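Local coordinates for protein soluble lytic transglycosylase B3 (Pseudomonas aeruginosa, PDB 5ANZ) that probably cleaves peptidoglycan as a multidomain lytic transglycosylase with a bound calcium ion, taking part in turnover of the bacterial cell wall, at residues D79-E84 against G152-I157. Sequence-based numbering, arbitrary orientation.
Sequences DPAVVE and GNKNVI
Lys154 lays its aliphatic chain across the first turn of helix 80-87, and all three contacts between 79-84 and 152-157 are made by its last two methylenes. The well-packed part is at Val82, a buried residue: its CG2 methyl sits 3.9 Å from Lys154 CD, the two side chains running past each other in opposite directions. The valine also touches Ser159, Leu163 and Trp198, so one end of the contact merges with the protein interior. With CG anti to its own carbonyl carbon (chi1 -66°) and the next two torsions extended, the lysine reaches the helix before bending at chi4.

The solvent side is equally close but less enclosed, and no hydrogen bond or salt bridge crosses it. The methyl CB of Ala81, an exposed residue, is 4.0 Å from Lys154 CE, and the partly exposed Asp79 crosses the lysine at about a right angle, its OD2 reaching the same CE at 3.9 Å. Lys154 NZ stays 5.2 Å from Asp79 OD2, although the opposite charges may still attract weakly. The other carboxylate oxygen, Asp79 OD1, accepts from Ala81 N at 3.0 Å, the N-H arriving 48° out of the carboxylate plane, while Asp79 N bonds to Thr162 in helix 156-166.

Asn155 takes no part in the packing; its OD1 caps its own helix, accepting from Arg158 N and, weakly, from Ile157 N. Strand 154-155, antiparallel to 195-196, runs directly into helix 156-166, and its lysine packs on a helix start N-capped by Asp79 in the lysozyme-like transglycosylase domain.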
ATOM      1  N   ASP A  79     -11.668  22.507   0.120  1.00 31.24           N
ATOM      2  CA  ASP A  79     -11.668  21.896   1.445  1.00 29.51           C
ATOM      3  C   ASP A  79     -10.286  22.046   2.103  1.00 32.62           C
ATOM      4  O   ASP A  79      -9.336  21.373   1.705  1.00 29.13           O
ATOM      5  CB  ASP A  79     -12.044  20.420   1.349  1.00 27.04           C
ATOM      6  CG  ASP A  79     -12.196  19.777   2.704  1.00 23.89           C
ATOM      7  OD1 ASP A  79     -11.825  20.438   3.712  1.00 27.57           O
ATOM      8  OD2 ASP A  79     -12.694  18.632   2.768  1.00 26.69           O
ATOM      9  N   PRO A  80     -10.174  22.915   3.118  1.00 33.76           N
ATOM     10  CA  PRO A  80      -8.859  23.165   3.729  1.00 35.67           C
ATOM     11  C   PRO A  80      -8.257  21.914   4.359  1.00 36.86           C
ATOM     12  O   PRO A  80      -7.032  21.812   4.461  1.00 35.23           O
ATOM     13  CB  PRO A  80      -9.159  24.223   4.796  1.00 40.58           C
ATOM     14  CG  PRO A  80     -10.408  24.886   4.332  1.00 46.10           C
ATOM     15  CD  PRO A  80     -11.213  23.798   3.675  1.00 35.29           C
ATOM     16  N   ALA A  81      -9.108  20.978   4.766  1.00 31.03           N
ATOM     17  CA  ALA A  81      -8.658  19.718   5.337  1.00 28.81           C
ATOM     18  C   ALA A  81      -7.888  18.916   4.297  1.00 32.01           C
ATOM     19  O   ALA A  81      -6.895  18.258   4.607  1.00 29.11           O
ATOM     20  CB  ALA A  81      -9.843  18.914   5.867  1.00 34.97           C
ATOM     21  N   VAL A  82      -8.349  18.981   3.053  1.00 26.34           N
ATOM     22  CA  VAL A  82      -7.689  18.285   1.964  1.00 27.02           C
ATOM     23  C   VAL A  82      -6.339  18.957   1.662  1.00 25.91           C
ATOM     24  O   VAL A  82      -5.326  18.283   1.439  1.00 28.36           O
ATOM     25  CB  VAL A  82      -8.613  18.252   0.720  1.00 25.35           C
ATOM     26  CG1 VAL A  82      -7.873  17.750  -0.494  1.00 23.12           C
ATOM     27  CG2 VAL A  82      -9.813  17.378   1.005  1.00 29.26           C
ATOM     28  N   VAL A  83      -6.310  20.287   1.693  1.00 25.42           N
ATOM     29  CA  VAL A  83      -5.058  21.003   1.462  1.00 28.09           C
ATOM     30  C   VAL A  83      -4.037  20.651   2.542  1.00 31.05           C
ATOM     31  O   VAL A  83      -2.866  20.418   2.253  1.00 31.75           O
ATOM     32  CB  VAL A  83      -5.273  22.524   1.429  1.00 31.27           C
ATOM     33  CG1 VAL A  83      -3.934  23.252   1.324  1.00 33.05           C
ATOM     34  CG2 VAL A  83      -6.210  22.913   0.264  1.00 32.27           C
ATOM     35  N   GLU A  84      -4.497  20.597   3.786  1.00 30.06           N
ATOM     36  CA  GLU A  84      -3.630  20.261   4.914  1.00 34.80           C
ATOM     37  C   GLU A  84      -3.069  18.846   4.800  1.00 36.44           C
ATOM     38  O   GLU A  84      -1.871  18.647   5.014  1.00 35.46           O
ATOM     39  CB  GLU A  84      -4.383  20.427   6.237  1.00 42.29           C
ATOM     40  CG  GLU A  84      -3.621  19.925   7.458  1.00 54.42           C
ATOM     41  CD  GLU A  84      -2.200  20.470   7.549  1.00 75.34           C
ATOM     42  OE1 GLU A  84      -1.945  21.585   7.044  1.00 82.48           O
ATOM     43  OE2 GLU A  84      -1.336  19.779   8.127  1.00 79.30           O
ATOM     44  N   GLY A 152     -13.751   7.070   4.365  1.00 29.05           N
ATOM     45  CA  GLY A 152     -13.630   8.504   4.320  1.00 34.98           C
ATOM     46  C   GLY A 152     -15.037   9.067   4.344  1.00 28.95           C
ATOM     47  O   GLY A 152     -16.025   8.350   4.152  1.00 38.32           O
ATOM     48  N   ASN A 153     -15.108  10.351   4.636  0.51 27.32           N
ATOM     49  CA  ASN A 153     -16.354  11.080   4.644  0.51 30.94           C
ATOM     50  C   ASN A 153     -16.111  12.369   3.906  0.51 28.57           C
ATOM     51  O   ASN A 153     -16.527  13.437   4.345  0.51 28.81           O
ATOM     52  CB  ASN A 153     -16.839  11.338   6.071  0.51 38.41           C
ATOM     53  CG  ASN A 153     -15.845  12.151   6.885  0.51 50.41           C
ATOM     54  OD1 ASN A 153     -14.633  12.022   6.715  0.51 50.39           O
ATOM     55  ND2 ASN A 153     -16.357  12.995   7.773  0.51 61.91           N
ATOM     56  N   LYS A 154     -15.386  12.264   2.795  1.00 23.07           N
ATOM     57  CA  LYS A 154     -15.184  13.407   1.938  1.00 22.11           C
ATOM     58  C   LYS A 154     -15.715  13.141   0.550  1.00 21.56           C
ATOM     59  O   LYS A 154     -15.522  12.062  -0.006  1.00 20.46           O
ATOM     60  CB  LYS A 154     -13.693  13.770   1.903  1.00 22.71           C
ATOM     61  CG  LYS A 154     -13.170  14.262   3.244  1.00 23.19           C
ATOM     62  CD  LYS A 154     -11.732  14.762   3.126  1.00 30.64           C
ATOM     63  CE  LYS A 154     -11.270  15.451   4.409  1.00 29.45           C
ATOM     64  NZ  LYS A 154     -11.272  14.528   5.571  1.00 39.48           N
ATOM     65  N   ASN A 155     -16.385  14.136  -0.015  1.00 19.87           N
ATOM     66  CA  ASN A 155     -16.865  14.048  -1.371  1.00 18.27           C
ATOM     67  C   ASN A 155     -15.698  14.076  -2.348  1.00 19.58           C
ATOM     68  O   ASN A 155     -14.870  15.004  -2.314  1.00 19.71           O
ATOM     69  CB  ASN A 155     -17.829  15.188  -1.679  1.00 23.33           C
ATOM     70  CG  ASN A 155     -18.423  15.052  -3.060  1.00 23.14           C
ATOM     71  OD1 ASN A 155     -17.833  15.500  -4.042  1.00 25.94           O
ATOM     72  ND2 ASN A 155     -19.573  14.371  -3.151  1.00 23.94           N
ATOM     73  N   VAL A 156     -15.632  13.055  -3.201  1.00 19.04           N
ATOM     74  CA  VAL A 156     -14.484  12.865  -4.095  1.00 18.49           C
ATOM     75  C   VAL A 156     -14.321  14.044  -5.038  1.00 19.08           C
ATOM     76  O   VAL A 156     -13.187  14.468  -5.311  1.00 19.97           O
ATOM     77  CB  VAL A 156     -14.643  11.563  -4.898  1.00 18.20           C
ATOM     78  CG1 VAL A 156     -13.624  11.476  -6.038  1.00 21.64           C
ATOM     79  CG2 VAL A 156     -14.500  10.370  -3.942  1.00 18.99           C
ATOM     80  N   ILE A 157     -15.441  14.595  -5.521  1.00 19.78           N
ATOM     81  CA  ILE A 157     -15.335  15.738  -6.444  1.00 21.11           C
ATOM     82  C   ILE A 157     -14.750  16.947  -5.718  1.00 23.40           C
ATOM     83  O   ILE A 157     -13.868  17.640  -6.234  1.00 25.26           O
ATOM     84  CB  ILE A 157     -16.683  16.109  -7.066  1.00 21.41           C
ATOM     85  CG1 ILE A 157     -17.254  14.912  -7.829  1.00 24.26           C
ATOM     86  CG2 ILE A 157     -16.528  17.350  -7.962  1.00 25.08           C
ATOM     87  CD1 ILE A 157     -16.406  14.417  -8.995  1.00 24.41           C
TER